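Local coordinates for Cfl (Pectobacterium brasiliense, PDB 7A9J), which is a coronafacic acid ligase of the ATP-dependent AMP-binding enzyme family, probably activating carboxylic acids as adenylates for ligation, at residues L54-R59 and L85-Y90; T62-A67 and E164-Q169. The protein carries 1 engineered substitution. One frame throughout, in Å; residues are numbered along the deposited sequence.

Contact 1: L54-R59 and L85-Y90; sequences LLLIQR and LIATYY
I57 carries most of the 54-59 side of this helix-helix contact, laying its ethyl arm across the turn of the facing helix between A87 and Y90. Its terminal CD1 comes to 3.4 Å from Y90 CB and slants toward the start of the ring, nearest CG and CD2, while CG1 lies 3.5 Å from A87 O, a van der Waals approach to a carbonyl. The arm gets there because CG1 stands beside the backbone N, anti to the carbonyl carbon (chi1 -75°), which leaves CG2 to rest against the backbone end of Y90. One residue back, L56 offers one methyl branch to A87: its CD2 is 3.7 Å from A87 CB. No hydrogen bond crosses between the segments, which meet directly through van der Waals packing. The small A87 permits close passage, with the CA atoms of I57 and A87 only 5.0 Å apart and the axes of the two segments 8.4 Å apart at closest approach, crossing at -59°. Further out, the Y90 ring meets F28 and F247. Helix 50-66 packs on helix 83-95, with helix 24-34 bordering I57 and Y90, and helix 240-251 met by I86 and Y90; T88 and Y89 touch strand 74-78.

Contact 2: T62-A67 and E164-Q169; sequences TGLKSA and EEIISQ
I166 extends its side chain over the backbone of helix 50-66 and ends against L64. Its CD1 lies 3.7 Å from L64 CD2, the two side chains meeting at a slant, while CG1 rests on the peptide that joins G63 to L64. L64 CG is held beside its own backbone N, anti to the carbonyl carbon (chi1 -69°), and from there the CD2 branch (chi2 171°) meets the isoleucine. Next to this apolar pair the main chains come together directly: G63 CA is 3.3 Å from I166 O, a CA-H...O contact with an angle of 151° at the hydrogen. G63 has no side chain in the way, and its CA comes within 4.3 Å of I166 CA. Within the same helix, T62 O receives both S66 N and S66 OG, from opposite faces of its carbonyl plane; the hydroxyl, 3.1 Å from T62 O, sits above that plane. W147 of strand 145-148 touches both L64 and I166, and T62 OG1 accepts a bond from D172 N beyond the second segment. With no conventional hydrogen bond directly between the segments, the contact depends on close shape matching: one polarised CA-H facing a carbonyl oxygen, beside a buried patch of aliphatic carbon.

How the contacts relate
Contacts 1 and 2 lie about 11 Å apart, centre to centre, and share helix 50-66, whose middle serves contact 1 and whose C-terminal end serves contact 2. Along the chain the order is 54-59, 62-67, 85-90, 164-169, so the segments of the two contacts alternate. They also touch: R59 NH2 probably donates a hydrogen bond to I167 O, 3.0 Å away, and L56 CD1 packs on I167 CG2. One helix therefore joins helix 83-95 to the short helix 163-166, which follow strands 74-78 and 160-162 of the five-stranded parallel sheet. All four segments belong to the AMP-binding part of the enzyme, and none lines the pocket of the bound indenone carboxylic acid, so the contacts build the fold here rather than the pocket.

Contact 1: L54-R59 and L85-Y90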
# COMPACT_ATOMS: atom_id res chain seq x y z
N LEU A 54 -24.43 -3.77 -8.61
CA LEU A 54 -24.48 -4.24 -9.99
C LEU A 54 -25.40 -3.38 -10.86
O LEU A 54 -25.05 -3.05 -12.00
CB LEU A 54 -24.90 -5.72 -10.05
CG LEU A 54 -25.13 -6.32 -11.44
CD1 LEU A 54 -23.78 -6.37 -12.26
CD2 LEU A 54 -25.73 -7.70 -11.33
N LEU A 55 -26.57 -2.99 -10.36
CA LEU A 55 -27.45 -2.15 -11.16
C LEU A 55 -26.78 -0.82 -11.49
O LEU A 55 -26.86 -0.38 -12.64
CB LEU A 55 -28.78 -1.90 -10.46
CG LEU A 55 -29.63 -3.15 -10.30
CD1 LEU A 55 -30.98 -2.68 -9.84
CD2 LEU A 55 -29.78 -3.89 -11.61
N LEU A 56 -26.10 -0.21 -10.51
CA LEU A 56 -25.38 1.05 -10.75
C LEU A 56 -24.26 0.88 -11.78
O LEU A 56 -24.11 1.70 -12.71
CB LEU A 56 -24.78 1.57 -9.43
CG LEU A 56 -23.88 2.81 -9.47
CD1 LEU A 56 -24.72 3.95 -10.08
CD2 LEU A 56 -23.46 3.16 -8.05
N ILE A 57 -23.50 -0.21 -11.66
CA ILE A 57 -22.44 -0.52 -12.62
C ILE A 57 -23.01 -0.62 -14.02
O ILE A 57 -22.44 -0.10 -15.00
CB ILE A 57 -21.75 -1.84 -12.24
CG1 ILE A 57 -20.86 -1.59 -11.05
CG2 ILE A 57 -20.87 -2.31 -13.42
CD1 ILE A 57 -20.56 -2.89 -10.26
N GLN A 58 -24.15 -1.31 -14.14
CA GLN A 58 -24.78 -1.45 -15.45
C GLN A 58 -25.21 -0.11 -16.02
O GLN A 58 -25.01 0.12 -17.23
CB GLN A 58 -25.98 -2.42 -15.39
CG GLN A 58 -25.46 -3.85 -15.11
CD GLN A 58 -26.63 -4.84 -14.91
OE1 GLN A 58 -27.78 -4.45 -14.71
NE2 GLN A 58 -26.32 -6.11 -14.96
N ARG A 59 -25.82 0.78 -15.19
CA ARG A 59 -26.23 2.10 -15.68
C ARG A 59 -25.01 2.92 -16.14
O ARG A 59 -25.07 3.59 -17.21
CB ARG A 59 -27.01 2.86 -14.61
CG ARG A 59 -28.45 2.36 -14.41
CD ARG A 59 -29.28 3.38 -13.63
NE ARG A 59 -30.69 3.01 -13.75
CZ ARG A 59 -31.67 3.79 -14.19
NH1 ARG A 59 -32.90 3.30 -14.24
NH2 ARG A 59 -31.44 5.05 -14.56
N LEU A 85 -16.91 5.37 -7.14
CA LEU A 85 -15.57 5.03 -7.61
C LEU A 85 -15.50 3.54 -7.92
O LEU A 85 -15.06 3.14 -9.01
CB LEU A 85 -14.51 5.45 -6.56
CG LEU A 85 -13.06 5.09 -6.92
CD1 LEU A 85 -12.74 5.51 -8.38
CD2 LEU A 85 -12.13 5.82 -5.93
N ILE A 86 -15.95 2.69 -6.99
CA ILE A 86 -15.85 1.26 -7.26
C ILE A 86 -16.83 0.85 -8.36
O ILE A 86 -16.51 -0.00 -9.20
CB ILE A 86 -16.02 0.45 -5.95
CG1 ILE A 86 -15.87 -1.07 -6.22
CG2 ILE A 86 -17.37 0.82 -5.28
CD1 ILE A 86 -14.48 -1.50 -6.88
N ALA A 87 -18.00 1.50 -8.43
CA ALA A 87 -18.90 1.20 -9.53
C ALA A 87 -18.27 1.54 -10.88
O ALA A 87 -18.45 0.81 -11.87
CB ALA A 87 -20.21 1.94 -9.31
N THR A 88 -17.53 2.67 -10.93
CA THR A 88 -16.93 3.11 -12.18
C THR A 88 -15.82 2.16 -12.60
O THR A 88 -15.71 1.84 -13.78
CB THR A 88 -16.37 4.53 -12.02
OG1 THR A 88 -17.49 5.43 -11.82
CG2 THR A 88 -15.59 4.96 -13.26
N TYR A 89 -14.98 1.71 -11.64
CA TYR A 89 -14.00 0.68 -12.01
C TYR A 89 -14.68 -0.51 -12.67
O TYR A 89 -14.25 -0.99 -13.72
CB TYR A 89 -13.23 0.17 -10.78
CG TYR A 89 -12.33 1.12 -10.11
CD1 TYR A 89 -11.67 2.13 -10.81
CD2 TYR A 89 -12.10 0.98 -8.75
CE1 TYR A 89 -10.75 2.97 -10.16
CE2 TYR A 89 -11.22 1.84 -8.07
CZ TYR A 89 -10.54 2.82 -8.78
OH TYR A 89 -9.65 3.66 -8.15
N TYR A 90 -15.76 -1.03 -12.06
CA TYR A 90 -16.39 -2.20 -12.63
C TYR A 90 -17.07 -1.90 -13.97
O TYR A 90 -17.13 -2.77 -14.86
CB TYR A 90 -17.43 -2.72 -11.68
CG TYR A 90 -16.82 -3.62 -10.62
CD1 TYR A 90 -16.19 -4.82 -11.00
CD2 TYR A 90 -16.94 -3.32 -9.27
CE1 TYR A 90 -15.68 -5.71 -10.01
CE2 TYR A 90 -16.44 -4.19 -8.29
CZ TYR A 90 -15.83 -5.38 -8.69
OH TYR A 90 -15.35 -6.25 -7.74

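Contact 2: T62-A67 and E164-Q169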
# COMPACT_ATOMS: atom_id res chain seq x y z
N THR A 62 -23.91 1.71 -19.48
CA THR A 62 -24.74 2.19 -20.56
C THR A 62 -24.47 3.66 -20.86
O THR A 62 -24.44 4.05 -22.03
CB THR A 62 -26.22 1.94 -20.22
OG1 THR A 62 -26.43 0.51 -20.18
CG2 THR A 62 -27.13 2.54 -21.29
N GLY A 63 -24.27 4.47 -19.82
CA GLY A 63 -23.99 5.88 -20.04
C GLY A 63 -22.69 6.11 -20.80
O GLY A 63 -22.64 6.93 -21.74
N LEU A 64 -21.65 5.36 -20.44
CA LEU A 64 -20.37 5.42 -21.13
C LEU A 64 -20.55 5.07 -22.60
O LEU A 64 -20.12 5.80 -23.49
CB LEU A 64 -19.37 4.45 -20.49
CG LEU A 64 -18.87 4.80 -19.10
CD1 LEU A 64 -18.06 3.62 -18.55
CD2 LEU A 64 -17.98 6.04 -19.30
N LYS A 65 -21.22 3.95 -22.86
CA LYS A 65 -21.37 3.55 -24.26
C LYS A 65 -22.27 4.53 -25.00
O LYS A 65 -22.02 4.83 -26.18
CB LYS A 65 -21.88 2.11 -24.35
CG LYS A 65 -20.77 1.12 -23.90
CD LYS A 65 -20.85 -0.29 -24.52
CE LYS A 65 -21.66 -1.25 -23.66
NZ LYS A 65 -22.08 -2.46 -24.46
N SER A 66 -23.30 5.06 -24.32
CA SER A 66 -24.16 6.03 -25.00
C SER A 66 -23.42 7.31 -25.34
O SER A 66 -23.80 8.01 -26.30
CB SER A 66 -25.37 6.34 -24.14
OG SER A 66 -26.25 5.24 -24.22
N ALA A 67 -22.39 7.64 -24.57
CA ALA A 67 -21.51 8.77 -24.82
C ALA A 67 -20.35 8.41 -25.72
O ALA A 67 -19.38 9.16 -25.77
CB ALA A 67 -20.98 9.33 -23.49
N GLU A 164 -24.73 12.64 -12.89
CA GLU A 164 -26.09 12.08 -13.04
C GLU A 164 -26.42 11.74 -14.48
O GLU A 164 -27.25 10.86 -14.75
CB GLU A 164 -27.11 13.04 -12.47
CG GLU A 164 -26.80 13.33 -11.05
CD GLU A 164 -27.70 12.65 -10.06
OE1 GLU A 164 -28.25 13.38 -9.20
OE2 GLU A 164 -27.86 11.41 -10.13
N GLU A 165 -25.78 12.43 -15.43
CA GLU A 165 -26.07 12.15 -16.83
C GLU A 165 -25.62 10.75 -17.23
O GLU A 165 -26.28 10.10 -18.06
CB GLU A 165 -25.41 13.19 -17.73
CG GLU A 165 -25.93 14.59 -17.57
CD GLU A 165 -25.15 15.60 -18.41
OE1 GLU A 165 -25.00 15.36 -19.64
OE2 GLU A 165 -24.67 16.62 -17.83
N ILE A 166 -24.54 10.26 -16.62
CA ILE A 166 -24.01 8.96 -17.02
C ILE A 166 -24.87 7.82 -16.50
O ILE A 166 -24.69 6.68 -16.95
CB ILE A 166 -22.54 8.81 -16.56
CG1 ILE A 166 -21.73 7.94 -17.51
CG2 ILE A 166 -22.44 8.17 -15.15
CD1 ILE A 166 -20.25 7.90 -17.10
N ILE A 167 -25.71 8.05 -15.49
CA ILE A 167 -26.59 6.99 -15.00
C ILE A 167 -28.07 7.27 -15.28
O ILE A 167 -28.93 6.64 -14.67
CB ILE A 167 -26.38 6.74 -13.50
CG1 ILE A 167 -26.54 8.08 -12.73
CG2 ILE A 167 -25.01 6.06 -13.27
CD1 ILE A 167 -26.49 7.92 -11.23
N SER A 168 -28.39 8.24 -16.13
CA SER A 168 -29.80 8.59 -16.31
C SER A 168 -30.54 7.58 -17.17
O SER A 168 -31.76 7.47 -17.05
CB SER A 168 -29.90 10.00 -16.88
OG SER A 168 -29.31 10.05 -18.16
N GLN A 169 -29.83 6.79 -18.00
CA GLN A 169 -30.62 5.89 -18.84
C GLN A 169 -30.61 4.48 -18.27
O GLN A 169 -29.58 4.02 -17.78
CB GLN A 169 -30.08 5.85 -20.28
CG GLN A 169 -30.30 7.15 -21.03
CD GLN A 169 -31.79 7.53 -21.17
OE1 GLN A 169 -32.29 8.43 -20.47
NE2 GLN A 169 -32.51 6.87 -22.09